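Local coordinates for protein ornithine carbamoyltransferase (Giardia intestinalis, PDB 3GRF) that probably transfers a carbamoyl group between carbamoyl phosphate and ornithine in the arginine degradation pathway, at residues Y38-R41 / A42-K45. Numbering follows the deposited sequence.
Sequences YTAR and AANK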
loop_
_atom_site.group_PDB
_atom_site.type_symbol
_atom_site.label_atom_id
_atom_site.label_comp_id
_atom_site.label_asym_id
_atom_site.label_seq_id
_atom_site.Cartn_x
_atom_site.Cartn_y
_atom_site.Cartn_z
ATOM N N TYR A 38 21.931 2.446 -7.818
ATOM C CA TYR A 38 21.079 3.280 -6.977
ATOM C C TYR A 38 20.191 2.472 -6.034
ATOM O O TYR A 38 19.255 2.972 -5.394
ATOM C CB TYR A 38 20.215 4.119 -7.898
ATOM C CG TYR A 38 21.051 5.034 -8.726
ATOM C CD1 TYR A 38 21.482 4.671 -10.016
ATOM C CD2 TYR A 38 21.456 6.246 -8.196
ATOM C CE1 TYR A 38 22.264 5.534 -10.751
ATOM C CE2 TYR A 38 22.226 7.098 -8.912
ATOM C CZ TYR A 38 22.619 6.760 -10.188
ATOM O OH TYR A 38 23.378 7.696 -10.857
ATOM N N THR A 39 20.547 1.222 -5.911
ATOM C CA THR A 39 19.689 0.224 -5.371
ATOM C C THR A 39 19.506 0.301 -3.830
ATOM O O THR A 39 18.639 -0.365 -3.246
ATOM C CB THR A 39 20.223 -1.077 -5.938
ATOM O OG1 THR A 39 19.172 -1.744 -6.633
ATOM C CG2 THR A 39 20.846 -1.910 -4.944
ATOM N N ALA A 40 20.309 1.130 -3.169
ATOM C CA ALA A 40 20.279 1.251 -1.713
ATOM C C ALA A 40 20.261 2.721 -1.288
ATOM O O ALA A 40 20.455 3.050 -0.112
ATOM C CB ALA A 40 21.449 0.522 -1.108
ATOM N N ARG A 41 20.005 3.604 -2.249
ATOM C CA ARG A 41 19.963 5.058 -2.005
ATOM C C ARG A 41 18.892 5.495 -0.991
ATOM O O ARG A 41 19.155 6.371 -0.153
ATOM C CB ARG A 41 19.814 5.818 -3.331
ATOM C CG ARG A 41 21.065 5.817 -4.257
ATOM C CD ARG A 41 22.297 6.525 -3.627
ATOM N NE ARG A 41 22.072 7.970 -3.548
ATOM C CZ ARG A 41 22.950 8.892 -3.152
ATOM N NH1 ARG A 41 24.169 8.576 -2.755
ATOM N NH2 ARG A 41 22.585 10.162 -3.177
ATOM N N ALA A 42 17.718 4.856 -1.019
ATOM C CA ALA A 42 16.656 5.115 -0.017
ATOM C C ALA A 42 16.379 3.930 0.893
ATOM O O ALA A 42 15.277 3.798 1.405
ATOM C CB ALA A 42 15.308 5.532 -0.740
ATOM N N ALA A 43 17.354 3.056 1.099
ATOM C CA ALA A 43 17.147 1.907 1.948
ATOM C C ALA A 43 16.580 2.394 3.275
ATOM O O ALA A 43 17.092 3.361 3.831
ATOM C CB ALA A 43 18.488 1.173 2.181
ATOM N N ASN A 44 15.521 1.721 3.771
ATOM C CA ASN A 44 14.853 2.026 5.058
ATOM C C ASN A 44 14.178 3.375 5.193
ATOM O O ASN A 44 13.778 3.806 6.312
ATOM C CB ASN A 44 15.771 1.798 6.246
ATOM C CG ASN A 44 16.309 0.397 6.284
ATOM O OD1 ASN A 44 15.609 -0.539 6.652
ATOM N ND2 ASN A 44 17.535 0.233 5.827
ATOM N N LYS A 45 14.084 4.075 4.073
ATOM C CA LYS A 45 13.573 5.444 4.115
ATOM C C LYS A 45 12.227 5.384 3.482
ATOM O O LYS A 45 12.014 4.520 2.623
ATOM C CB LYS A 45 14.499 6.413 3.373
ATOM C CG LYS A 45 15.773 6.732 4.193
ATOM C CD LYS A 45 16.820 7.428 3.338
ATOM C CE LYS A 45 18.109 7.669 4.132
ATOM N NZ LYS A 45 18.023 8.943 4.900
#
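Ala40 and Ala43 meet across a type I turn, where Ala43 N reaches back to Ala40 O in a weak but nearly straight hydrogen bond of 3.3 Å (167°). The methyl of Ala43 lies close to the same carbonyl, CB to Ala40 O being 3.6 Å, while the two methyls, CB of Ala40 and CB of Ala43, stay at a loose 4.5 Å. Ala42 turns its methyl inward instead, onto Met66 and Leu69 of helix 56-69. Arg41 swings its chain out of the turn: CG sits anti to the carbonyl carbon and beside the backbone N (chi1 -71°), and the chain then bends at chi2 and chi3, bringing NE to a salt bridge with Asp319 of helix 303-322. Lys45 only grazes segment 38-41, its CD passing 4.3 Å from Arg41 O. The type I turn from Tyr38 to Arg41 runs into this one, with Arg41 N bonded to Tyr38 O, and the type II turn from Ala42 to Lys45 follows on, with Lys45 N bonded to Ala42 O at 2.9 Å. Tyr38 OH is hydrogen-bonded to Asp30 of helix 18-33. The arrangement is a run of three overlapping beta turns, within the loop that leads from helix 18-33 into strand 46-51 of the parallel sheet in the carbamoyl-phosphate-binding domain.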